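Local structure of endoglucanase, glycoside hydrolase family 5 protein (Cytophaga hutchinsonii, 5IHS) at residues H226-R231 and E264-W268; A234-L238 and F271-I277; E248-C252 and S312-V316. The protein probably hydrolyses internal beta-1,4-glucosidic linkages of cellulose, as a family 5 endoglucanase built on a TIM barrel. One frame throughout, in Å; residues are numbered along the deposited sequence.

Contact 1: residues H226-R231 and E264-W268; sequences HKQELR and ETALW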
ATOM      1  N   HIS A 226     -10.012  -0.426  15.422  1.00  9.67           N
ATOM      2  CA  HIS A 226      -8.760   0.168  15.877  1.00  9.71           C
ATOM      3  C   HIS A 226      -8.929   1.669  16.034  1.00  9.62           C
ATOM      4  O   HIS A 226      -9.256   2.366  15.068  1.00 10.40           O
ATOM      5  CB  HIS A 226      -7.656  -0.111  14.865  1.00  9.79           C
ATOM      6  CG  HIS A 226      -7.503  -1.554  14.544  1.00 10.32           C
ATOM      7  ND1 HIS A 226      -7.480  -2.025  13.252  1.00 10.09           N
ATOM      8  CD2 HIS A 226      -7.399  -2.639  15.349  1.00 11.47           C
ATOM      9  CE1 HIS A 226      -7.347  -3.338  13.275  1.00 10.85           C
ATOM     10  NE2 HIS A 226      -7.296  -3.737  14.535  1.00 11.54           N
ATOM     11  N   LYS A 227      -8.690   2.159  17.245  1.00 10.20           N
ATOM     12  CA  LYS A 227      -8.935   3.553  17.578  1.00 10.31           C
ATOM     13  C   LYS A 227      -7.703   4.165  18.237  1.00  9.87           C
ATOM     14  O   LYS A 227      -6.588   3.974  17.742  1.00  9.88           O
ATOM     15  CB  LYS A 227     -10.222   3.676  18.394  1.00 12.84           C
ATOM     16  CG  LYS A 227     -11.398   3.025  17.672  1.00 14.90           C
ATOM     17  CD  LYS A 227     -12.686   3.203  18.416  1.00 18.20           C
ATOM     18  CE  LYS A 227     -13.718   2.172  17.997  1.00 20.80           C
ATOM     19  NZ  LYS A 227     -14.332   2.430  16.693  1.00 21.91           N
ATOM     20  N   GLN A 228      -7.864   4.907  19.331  1.00 10.17           N
ATOM     21  CA  GLN A 228      -6.728   5.667  19.847  1.00 10.80           C
ATOM     22  C   GLN A 228      -5.582   4.766  20.299  1.00 10.16           C
ATOM     23  O   GLN A 228      -4.420   5.167  20.208  1.00 10.35           O
ATOM     24  CB  GLN A 228      -7.174   6.581  20.984  1.00 12.32           C
ATOM     25  CG  GLN A 228      -6.087   7.505  21.484  1.00 13.37           C
ATOM     26  CD  GLN A 228      -5.621   8.470  20.415  1.00 14.55           C
ATOM     27  OE1 GLN A 228      -6.429   9.010  19.654  1.00 15.23           O
ATOM     28  NE2 GLN A 228      -4.314   8.690  20.345  1.00 15.59           N
ATOM     29  N   GLU A 229      -5.871   3.554  20.780  1.00 10.66           N
ATOM     30  CA  GLU A 229      -4.794   2.676  21.233  1.00 10.64           C
ATOM     31  C   GLU A 229      -3.805   2.365  20.108  1.00  9.39           C
ATOM     32  O   GLU A 229      -2.592   2.285  20.343  1.00  9.84           O
ATOM     33  CB  GLU A 229      -5.368   1.396  21.836  1.00 12.96           C
ATOM     34  CG  GLU A 229      -5.884   0.370  20.851  1.00 17.83           C
ATOM     35  CD  GLU A 229      -7.090   0.805  20.029  1.00 20.80           C
ATOM     36  OE1 GLU A 229      -7.804   1.767  20.400  1.00 22.74           O
ATOM     37  OE2 GLU A 229      -7.333   0.151  19.002  1.00 20.87           O
ATOM     38  N   LEU A 230      -4.294   2.180  18.881  1.00  8.79           N
ATOM     39  CA  LEU A 230      -3.380   1.910  17.777  1.00  8.31           C
ATOM     40  C   LEU A 230      -2.687   3.185  17.288  1.00  8.43           C
ATOM     41  O   LEU A 230      -1.527   3.122  16.859  1.00  8.52           O
ATOM     42  CB  LEU A 230      -4.092   1.143  16.652  1.00  8.18           C
ATOM     43  CG  LEU A 230      -3.178   0.600  15.547  1.00  8.25           C
ATOM     44  CD1 LEU A 230      -2.162  -0.407  16.073  1.00  9.02           C
ATOM     45  CD2 LEU A 230      -4.009  -0.044  14.433  1.00  8.14           C
ATOM     46  N   ARG A 231      -3.353   4.348  17.364  1.00  8.61           N
ATOM     47  CA  ARG A 231      -2.643   5.600  17.122  1.00  8.96           C
ATOM     48  C   ARG A 231      -1.521   5.790  18.132  1.00  9.13           C
ATOM     49  O   ARG A 231      -0.441   6.273  17.783  1.00  9.83           O
ATOM     50  CB  ARG A 231      -3.604   6.788  17.144  1.00  9.25           C
ATOM     51  CG  ARG A 231      -4.529   6.841  15.939  1.00 10.11           C
ATOM     52  CD  ARG A 231      -5.311   8.157  15.861  1.00 10.71           C
ATOM     53  NE  ARG A 231      -6.388   8.247  16.843  1.00 10.59           N
ATOM     54  CZ  ARG A 231      -7.606   7.739  16.690  1.00 10.28           C
ATOM     55  NH1 ARG A 231      -7.933   7.074  15.591  1.00 11.09           N
ATOM     56  NH2 ARG A 231      -8.512   7.903  17.647  1.00 11.08           N
ATOM     57  N   GLU A 264     -14.612   7.990  13.081  1.00  8.91           N
ATOM     58  CA  GLU A 264     -13.320   7.465  13.513  1.00  8.65           C
ATOM     59  C   GLU A 264     -12.313   7.478  12.369  1.00  8.31           C
ATOM     60  O   GLU A 264     -11.126   7.738  12.593  1.00  8.23           O
ATOM     61  CB  GLU A 264     -13.460   6.065  14.119  1.00  9.31           C
ATOM     62  CG  GLU A 264     -12.159   5.550  14.741  1.00 10.14           C
ATOM     63  CD  GLU A 264     -11.766   6.262  16.028  1.00 11.68           C
ATOM     64  OE1 GLU A 264     -12.674   6.702  16.771  1.00 12.61           O
ATOM     65  OE2 GLU A 264     -10.547   6.375  16.287  1.00 13.19           O
ATOM     66  N   THR A 265     -12.768   7.216  11.136  1.00  7.70           N
ATOM     67  CA  THR A 265     -11.867   7.328   9.992  1.00  7.57           C
ATOM     68  C   THR A 265     -11.274   8.733   9.919  1.00  7.45           C
ATOM     69  O   THR A 265     -10.072   8.897   9.679  1.00  7.67           O
ATOM     70  CB  THR A 265     -12.584   6.961   8.685  1.00  7.98           C
ATOM     71  OG1 THR A 265     -13.110   5.630   8.739  1.00  7.89           O
ATOM     72  CG2 THR A 265     -11.637   7.019   7.502  1.00  8.52           C
ATOM     73  N   ALA A 266     -12.099   9.758  10.162  1.00  7.61           N
ATOM     74  CA  ALA A 266     -11.612  11.134  10.130  1.00  8.13           C
ATOM     75  C   ALA A 266     -10.572  11.400  11.218  1.00  7.77           C
ATOM     76  O   ALA A 266      -9.636  12.171  10.998  1.00  8.57           O
ATOM     77  CB  ALA A 266     -12.781  12.111  10.253  1.00  8.74           C
ATOM     78  N   LEU A 267     -10.721  10.788  12.402  1.00  8.30           N
ATOM     79  CA  LEU A 267      -9.688  10.928  13.428  1.00  8.97           C
ATOM     80  C   LEU A 267      -8.376  10.320  12.961  1.00  8.58           C
ATOM     81  O   LEU A 267      -7.297  10.861  13.245  1.00  9.30           O
ATOM     82  CB  LEU A 267     -10.121  10.291  14.749  1.00  9.59           C
ATOM     83  CG  LEU A 267     -11.296  10.958  15.465  1.00 10.75           C
ATOM     84  CD1 LEU A 267     -11.543  10.249  16.775  1.00 11.73           C
ATOM     85  CD2 LEU A 267     -11.066  12.446  15.695  1.00 11.59           C
ATOM     86  N   TRP A 268      -8.445   9.203  12.237  1.00  7.29           N
ATOM     87  CA  TRP A 268      -7.239   8.639  11.655  1.00  7.23           C
ATOM     88  C   TRP A 268      -6.646   9.560  10.595  1.00  7.40           C
ATOM     89  O   TRP A 268      -5.430   9.764  10.571  1.00  7.66           O
ATOM     90  CB  TRP A 268      -7.522   7.256  11.084  1.00  7.28           C
ATOM     91  CG  TRP A 268      -7.452   6.165  12.099  1.00  7.15           C
ATOM     92  CD1 TRP A 268      -8.488   5.554  12.742  1.00  7.89           C
ATOM     93  CD2 TRP A 268      -6.258   5.537  12.569  1.00  7.26           C
ATOM     94  NE1 TRP A 268      -8.004   4.575  13.586  1.00  8.07           N
ATOM     95  CE2 TRP A 268      -6.637   4.544  13.496  1.00  8.16           C
ATOM     96  CE3 TRP A 268      -4.905   5.711  12.283  1.00  7.37           C
ATOM     97  CZ2 TRP A 268      -5.702   3.726  14.135  1.00  8.55           C
ATOM     98  CZ3 TRP A 268      -3.979   4.903  12.913  1.00  8.35           C
ATOM     99  CH2 TRP A 268      -4.382   3.924  13.829  1.00  9.03           C
TER
HETATM  100  O   HOH W   1     -14.956   5.224  17.440  1.00 26.44           O
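Two outer helices of the TIM barrel, 228-239 and 262-274, are tied together near their N-terminal ends by Arg231, which lies over the indole of Trp268. The aliphatic part makes a CH-pi contact, with CG of Arg231 3.5 Å from the centroid of the six-membered ring of Trp268. Beyond it the chain bends at chi3 (-74°), which brings the guanidinium over the five-membered ring as a cation-pi partner. The group stands steeply there, its plane 77° from the ring, and NH1 is the nitrogen nearest the face. NH1 and NH2 of Arg231 both close end-on upon a single oxygen, Glu264 OE2, at 2.8 and 2.9 Å, with the carboxylate nearly coplanar. On the other edge, NE and NH2 grip Gln228 OE1, so the guanidinium is fixed in rotation from two sides. A leucine in place of Arg231 would probably leave Glu264 OE2 and Gln228 OE1 without these donors and strip the indole face of its cation. Trp268 is held at its own edge: NE1 donates to His226 O at 2.9 Å (161° at the hydrogen), and Leu230 CG packs 3.9 Å from Trp268 CH2. The other carboxylate oxygen, Glu264 OE1, reaches Lys227 NZ through a water, while NZ also bonds to Pro223 O; CB of Lys227 lies 3.4 Å from Glu264 OE2. Beneath these helices runs strand 215-221: Phe221 stacks on Trp268, and Leu219 meets both Trp268 and Leu230.

Contact 2: residues A234-L238 and F271-I277; sequences AQKAL and FLDAHKI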
ATOM      1  N   ALA A 234       1.380   3.676  17.044  1.00  7.72           N
ATOM      2  CA  ALA A 234       2.071   4.337  15.944  1.00  7.78           C
ATOM      3  C   ALA A 234       2.950   5.478  16.444  1.00  7.97           C
ATOM      4  O   ALA A 234       4.109   5.605  16.033  1.00  8.17           O
ATOM      5  CB  ALA A 234       1.042   4.837  14.935  1.00  8.28           C
ATOM      6  N   GLN A 235       2.420   6.313  17.342  1.00  8.39           N
ATOM      7  CA  GLN A 235       3.201   7.437  17.861  1.00  8.77           C
ATOM      8  C   GLN A 235       4.457   6.957  18.581  1.00  8.84           C
ATOM      9  O   GLN A 235       5.532   7.554  18.441  1.00  9.61           O
ATOM     10  CB  GLN A 235       2.337   8.290  18.793  1.00 10.49           C
ATOM     11  CG  GLN A 235       3.067   9.488  19.381  1.00 12.34           C
ATOM     12  CD  GLN A 235       3.456  10.505  18.309  1.00 13.49           C
ATOM     13  OE1 GLN A 235       2.588  11.102  17.662  1.00 15.83           O
ATOM     14  NE2 GLN A 235       4.759  10.688  18.097  1.00 14.22           N
ATOM     15  N   LYS A 236       4.339   5.875  19.355  1.00  8.71           N
ATOM     16  CA  LYS A 236       5.503   5.335  20.048  1.00  9.39           C
ATOM     17  C   LYS A 236       6.565   4.854  19.065  1.00  8.99           C
ATOM     18  O   LYS A 236       7.763   5.017  19.308  1.00 10.17           O
ATOM     19  CB  LYS A 236       5.069   4.225  21.012  1.00 10.90           C
ATOM     20  CG  LYS A 236       4.288   4.754  22.214  1.00 15.70           C
ATOM     21  CD  LYS A 236       3.755   3.652  23.113  1.00 20.40           C
ATOM     22  CE  LYS A 236       2.822   4.226  24.178  1.00 23.49           C
ATOM     23  NZ  LYS A 236       2.429   3.238  25.220  1.00 25.58           N
ATOM     24  N   ALA A 237       6.154   4.267  17.943  1.00  8.06           N
ATOM     25  CA  ALA A 237       7.126   3.878  16.924  1.00  8.22           C
ATOM     26  C   ALA A 237       7.807   5.099  16.306  1.00  8.10           C
ATOM     27  O   ALA A 237       9.020   5.084  16.062  1.00  9.13           O
ATOM     28  CB  ALA A 237       6.447   3.030  15.848  1.00  8.67           C
ATOM     29  N   LEU A 238       7.044   6.165  16.038  1.00  8.39           N
ATOM     30  CA  LEU A 238       7.645   7.394  15.531  1.00  8.66           C
ATOM     31  C   LEU A 238       8.645   7.960  16.531  1.00  9.55           C
ATOM     32  O   LEU A 238       9.720   8.450  16.143  1.00 10.31           O
ATOM     33  CB  LEU A 238       6.545   8.411  15.225  1.00  9.37           C
ATOM     34  CG  LEU A 238       5.533   8.012  14.153  1.00  9.51           C
ATOM     35  CD1 LEU A 238       4.434   9.060  14.070  1.00 10.92           C
ATOM     36  CD2 LEU A 238       6.195   7.829  12.807  1.00  9.98           C
ATOM     37  N   PHE A 271      -4.654  12.275  12.245  1.00  8.15           N
ATOM     38  CA  PHE A 271      -3.366  11.786  12.736  1.00  8.34           C
ATOM     39  C   PHE A 271      -2.377  11.562  11.597  1.00  7.48           C
ATOM     40  O   PHE A 271      -1.214  11.979  11.671  1.00  8.30           O
ATOM     41  CB  PHE A 271      -3.608  10.489  13.507  1.00  9.19           C
ATOM     42  CG  PHE A 271      -2.355   9.792  13.952  1.00  9.56           C
ATOM     43  CD1 PHE A 271      -1.676  10.209  15.084  1.00 11.50           C
ATOM     44  CD2 PHE A 271      -1.870   8.693  13.252  1.00 10.47           C
ATOM     45  CE1 PHE A 271      -0.520   9.561  15.495  1.00 12.65           C
ATOM     46  CE2 PHE A 271      -0.719   8.044  13.663  1.00 11.93           C
ATOM     47  CZ  PHE A 271      -0.051   8.478  14.787  1.00 12.31           C
ATOM     48  N   LEU A 272      -2.824  10.892  10.534  1.00  7.52           N
ATOM     49  CA  LEU A 272      -1.924  10.584   9.430  1.00  7.52           C
ATOM     50  C   LEU A 272      -1.431  11.857   8.756  1.00  7.56           C
ATOM     51  O   LEU A 272      -0.240  11.984   8.445  1.00  7.70           O
ATOM     52  CB  LEU A 272      -2.606   9.664   8.420  1.00  8.00           C
ATOM     53  CG  LEU A 272      -3.074   8.323   8.999  1.00  9.28           C
ATOM     54  CD1 LEU A 272      -3.938   7.585   7.996  1.00 11.64           C
ATOM     55  CD2 LEU A 272      -1.888   7.462   9.440  1.00  9.92           C
ATOM     56  N   ASP A 273      -2.320  12.828   8.550  1.00  8.01           N
ATOM     57  CA  ASP A 273      -1.901  14.086   7.941  1.00  8.53           C
ATOM     58  C   ASP A 273      -0.943  14.846   8.851  1.00  8.80           C
ATOM     59  O   ASP A 273       0.008  15.474   8.369  1.00  9.83           O
ATOM     60  CB  ASP A 273      -3.125  14.940   7.616  1.00  9.28           C
ATOM     61  CG  ASP A 273      -3.911  14.429   6.413  1.00  9.91           C
ATOM     62  OD1 ASP A 273      -3.398  13.602   5.620  1.00 10.33           O
ATOM     63  OD2 ASP A 273      -5.059  14.911   6.255  1.00 12.19           O
ATOM     64  N   ALA A 274      -1.181  14.811  10.166  1.00  9.31           N
ATOM     65  CA  ALA A 274      -0.299  15.517  11.090  1.00 10.66           C
ATOM     66  C   ALA A 274       1.131  15.005  11.001  1.00 10.16           C
ATOM     67  O   ALA A 274       2.078  15.771  11.225  1.00 12.39           O
ATOM     68  CB  ALA A 274      -0.819  15.372  12.522  1.00 11.66           C
ATOM     69  N   HIS A 275       1.302  13.723  10.683  1.00  8.56           N
ATOM     70  CA  HIS A 275       2.602  13.063  10.615  1.00  8.31           C
ATOM     71  C   HIS A 275       3.051  12.789   9.188  1.00  8.00           C
ATOM     72  O   HIS A 275       4.072  12.133   8.983  1.00  8.55           O
ATOM     73  CB  HIS A 275       2.571  11.777  11.441  1.00  8.95           C
ATOM     74  CG  HIS A 275       2.370  12.044  12.890  1.00  9.97           C
ATOM     75  ND1 HIS A 275       3.408  12.437  13.711  1.00 10.83           N
ATOM     76  CD2 HIS A 275       1.248  12.093  13.644  1.00 12.18           C
ATOM     77  CE1 HIS A 275       2.939  12.653  14.926  1.00 11.94           C
ATOM     78  NE2 HIS A 275       1.634  12.451  14.914  1.00 12.79           N
ATOM     79  N   LYS A 276       2.312  13.289   8.201  1.00  7.81           N
ATOM     80  CA  LYS A 276       2.647  13.109   6.792  1.00  8.26           C
ATOM     81  C   LYS A 276       2.846  11.630   6.439  1.00  7.86           C
ATOM     82  O   LYS A 276       3.759  11.266   5.689  1.00  8.87           O
ATOM     83  CB  LYS A 276       3.858  13.961   6.398  1.00  9.51           C
ATOM     84  CG  LYS A 276       3.643  15.437   6.691  1.00 12.54           C
ATOM     85  CD  LYS A 276       4.872  16.259   6.399  1.00 16.21           C
ATOM     86  CE  LYS A 276       4.667  17.748   6.691  1.00 19.92           C
ATOM     87  NZ  LYS A 276       3.782  18.065   7.837  1.00 21.88           N
ATOM     88  N   ILE A 277       1.946  10.785   6.941  1.00  7.12           N
ATOM     89  CA  ILE A 277       1.974   9.345   6.685  1.00  6.85           C
ATOM     90  C   ILE A 277       1.088   9.035   5.483  1.00  6.48           C
ATOM     91  O   ILE A 277      -0.092   9.407   5.446  1.00  7.27           O
ATOM     92  CB  ILE A 277       1.519   8.555   7.927  1.00  7.29           C
ATOM     93  CG1 ILE A 277       2.482   8.811   9.090  1.00  8.71           C
ATOM     94  CG2 ILE A 277       1.435   7.066   7.600  1.00  7.40           C
ATOM     95  CD1 ILE A 277       2.015   8.233  10.434  1.00  9.16           C
TER
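Leu238 sets its CD1 methyl over one face of the His275 imidazole, 3.5 Å from ND1 of His275 and shifted toward the rim, a CH-pi contact. Gln235 comes to the same ring at about a right angle, with OE1 3.2 Å from His275 CE1; its approach to NE2 is equally close but too poorly angled for a hydrogen bond. The bend at chi2 of Gln235 (66°) swings the amide to this spot, and the amide nitrogen is held by Asp239 one turn on. One residue before Gln235, Ala234 CB rests 3.8 Å from CZ of Phe271, whose ring also has His275 CD2 over one face. CD1 of Leu238 just reaches CD1 of Ile277, at 4.4 Å. What places His275 and Ile277 is the end of helix 262-274: Lys276 has positive phi (53°), Ile277 N bonds back to Leu272 O at 2.9 Å and Lys276 N to Asp273 O. Farther in, Leu244 lies against Ala234 and Leu238, and Val246 against Ile277. The turn is a Schellman motif, which ends helix 262-274 and leads the chain into strand 279-284; the pair of helices packed side by side over strand 244-249 is part of the outer layer of a TIM barrel.

Contact 3: residues E248-C252 and S312-V316; sequences EYGTC and SGKLV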
ATOM      1  N   GLU A 248      -2.513  -0.112   3.798  1.00  5.67           N
ATOM      2  CA  GLU A 248      -3.891  -0.574   3.752  1.00  5.81           C
ATOM      3  C   GLU A 248      -4.635  -0.058   4.973  1.00  5.68           C
ATOM      4  O   GLU A 248      -4.167  -0.222   6.113  1.00  6.48           O
ATOM      5  CB  GLU A 248      -3.935  -2.106   3.741  1.00  6.83           C
ATOM      6  CG  GLU A 248      -5.275  -2.671   3.373  1.00  7.69           C
ATOM      7  CD  GLU A 248      -5.315  -4.183   3.523  1.00  8.12           C
ATOM      8  OE1 GLU A 248      -4.488  -4.877   2.873  1.00  8.16           O
ATOM      9  OE2 GLU A 248      -6.176  -4.662   4.301  1.00  9.71           O
ATOM     10  N   TYR A 249      -5.814   0.518   4.749  1.00  5.45           N
ATOM     11  CA  TYR A 249      -6.727   0.820   5.845  1.00  5.71           C
ATOM     12  C   TYR A 249      -8.144   0.679   5.316  1.00  5.72           C
ATOM     13  O   TYR A 249      -8.402   0.832   4.122  1.00  6.38           O
ATOM     14  CB  TYR A 249      -6.508   2.237   6.448  1.00  6.06           C
ATOM     15  CG  TYR A 249      -7.026   3.329   5.542  1.00  6.28           C
ATOM     16  CD1 TYR A 249      -6.250   3.805   4.493  1.00  6.10           C
ATOM     17  CD2 TYR A 249      -8.296   3.878   5.713  1.00  6.79           C
ATOM     18  CE1 TYR A 249      -6.729   4.772   3.619  1.00  6.72           C
ATOM     19  CE2 TYR A 249      -8.786   4.845   4.842  1.00  7.17           C
ATOM     20  CZ  TYR A 249      -8.002   5.282   3.791  1.00  6.71           C
ATOM     21  OH  TYR A 249      -8.518   6.219   2.934  1.00  7.11           O
ATOM     22  N   GLY A 250      -9.077   0.418   6.224  1.00  6.83           N
ATOM     23  CA  GLY A 250     -10.483   0.414   5.904  1.00  7.37           C
ATOM     24  C   GLY A 250     -11.236   1.563   6.559  1.00  7.50           C
ATOM     25  O   GLY A 250     -10.677   2.399   7.261  1.00  7.67           O
ATOM     26  N   THR A 251     -12.546   1.570   6.322  1.00  7.64           N
ATOM     27  CA  THR A 251     -13.457   2.510   6.972  1.00  7.78           C
ATOM     28  C   THR A 251     -14.376   1.817   7.977  1.00  8.45           C
ATOM     29  O   THR A 251     -15.281   2.460   8.524  1.00  9.40           O
ATOM     30  CB  THR A 251     -14.319   3.208   5.925  1.00  8.44           C
ATOM     31  OG1 THR A 251     -15.072   2.203   5.236  1.00  8.83           O
ATOM     32  CG2 THR A 251     -13.472   4.019   4.945  1.00  8.93           C
ATOM     33  N   CYS A 252     -14.172   0.528   8.229  1.00  8.13           N
ATOM     34  CA  CYS A 252     -15.145  -0.304   8.921  1.00  8.90           C
ATOM     35  C   CYS A 252     -14.401  -1.181   9.920  1.00  9.25           C
ATOM     36  O   CYS A 252     -13.236  -0.941  10.257  1.00  9.67           O
ATOM     37  CB  CYS A 252     -15.948  -1.097   7.884  1.00 10.80           C
ATOM     38  SG  CYS A 252     -14.950  -2.099   6.799  1.00 13.74           S
ATOM     39  N   SER A 312     -18.495   3.635   1.743  1.00  7.97           N
ATOM     40  CA  SER A 312     -17.060   3.648   1.994  1.00  7.62           C
ATOM     41  C   SER A 312     -16.308   4.286   0.828  1.00  7.67           C
ATOM     42  O   SER A 312     -15.436   5.146   1.027  1.00  7.60           O
ATOM     43  CB  SER A 312     -16.575   2.218   2.230  1.00  7.83           C
ATOM     44  OG  SER A 312     -15.194   2.190   2.536  1.00  8.23           O
ATOM     45  N   GLY A 313     -16.644   3.881  -0.400  1.00  7.54           N
ATOM     46  CA  GLY A 313     -15.977   4.451  -1.559  1.00  7.26           C
ATOM     47  C   GLY A 313     -16.163   5.955  -1.658  1.00  7.64           C
ATOM     48  O   GLY A 313     -15.220   6.686  -1.974  1.00  7.67           O
ATOM     49  N   LYS A 314     -17.381   6.436  -1.401  0.52  7.59           N
ATOM     50  CA  LYS A 314     -17.633   7.872  -1.458  0.52  8.21           C
ATOM     51  C   LYS A 314     -16.790   8.615  -0.433  0.52  7.71           C
ATOM     52  O   LYS A 314     -16.214   9.666  -0.735  0.52  8.38           O
ATOM     53  CB  LYS A 314     -19.114   8.169  -1.217  0.52  9.12           C
ATOM     54  CG  LYS A 314     -19.372   9.632  -0.899  0.52 10.24           C
ATOM     55  CD  LYS A 314     -20.846   9.950  -0.759  0.52 11.51           C
ATOM     56  CE  LYS A 314     -21.065  11.391  -0.296  0.52 13.20           C
ATOM     57  NZ  LYS A 314     -20.337  12.372  -1.145  0.52 14.31           N
ATOM     58  N   LEU A 315     -16.723   8.097   0.795  1.00  7.54           N
ATOM     59  CA  LEU A 315     -15.949   8.754   1.842  1.00  8.04           C
ATOM     60  C   LEU A 315     -14.489   8.882   1.428  1.00  7.67           C
ATOM     61  O   LEU A 315     -13.878   9.954   1.531  1.00  7.85           O
ATOM     62  CB  LEU A 315     -16.074   7.941   3.134  1.00  8.50           C
ATOM     63  CG  LEU A 315     -15.401   8.525   4.374  1.00 10.02           C
ATOM     64  CD1 LEU A 315     -16.028   7.895   5.609  1.00 14.32           C
ATOM     65  CD2 LEU A 315     -13.896   8.291   4.392  1.00 11.82           C
ATOM     66  N   VAL A 316     -13.910   7.781   0.955  1.00  6.73           N
ATOM     67  CA  VAL A 316     -12.490   7.750   0.633  1.00  6.85           C
ATOM     68  C   VAL A 316     -12.191   8.587  -0.602  1.00  6.41           C
ATOM     69  O   VAL A 316     -11.195   9.323  -0.646  1.00  6.98           O
ATOM     70  CB  VAL A 316     -12.074   6.279   0.465  1.00  8.96           C
ATOM     71  CG1 VAL A 316     -10.720   6.151  -0.163  1.00 10.01           C
ATOM     72  CG2 VAL A 316     -12.184   5.572   1.811  1.00  8.87           C
TER
HETATM   73  O   HOH W   2     -12.748   0.565   3.449  1.00  7.28           O
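Tyr249, near the end of the seventh barrel strand, points its hydroxyl at the fork of Val316 on helix 311-329: OH of Tyr249 is 3.8 Å from CG1 of Val316 and almost as near to CG2. The methyls only flank this oxygen, which is hydrogen-bonded to Tyr269 OH, while the ring meets Phe221. The chain then leaves the strand through Gly250, whose backbone bonds to Phe221, and delivers Thr251 to the start of the helix. Here chi1 (60°) puts OG1 between the backbone N and the carbonyl carbon and turns CG2 anti to that carbon, so the two branches do different work. OG1 of Thr251 shares a hydrogen bond of 2.7 Å with Ser312 OG, which extends anti to its own backbone N (chi1 -177°). CG2 of Thr251 packs against CG2 of Val316 at 3.7 Å and lies 4.3 Å from CD2 of Leu315. A water closes the polar side, accepting from Thr251 N at 3.1 Å and bonded to Ser312 OG. Cys252 carries the chain on, its backbone bonded to Gly224. The chemistry is thus divided: two buried hydroxyls share one hydrogen bond, and the water takes up a backbone N-H, next to an apolar patch. Together they fasten the loop after strand 244-249, the strand whose end bears the nucleophilic glutamate in family 5 enzymes, to the last barrel helix.

Along the chain the segments alternate: 226-231, 234-238, 248-252, 264-268, 271-277, 312-316. Contacts 1 and 2 share helices 228-239 and 262-274 and lie about 11 Å apart between centres, stapling the pair at successive levels; they meet where Arg231 CD packs 3.7 Å from Phe271 CB. Contact 3, about 13 Å from contact 1 and 19 Å from contact 2, brings in helix 311-329. It touches contact 1 through Thr265, which packs on Thr251 and Leu315, but not contact 2. Helix 262-274 therefore stands between its two neighbours, and the three contacts join the final helices of the barrel wall around strand 244-249.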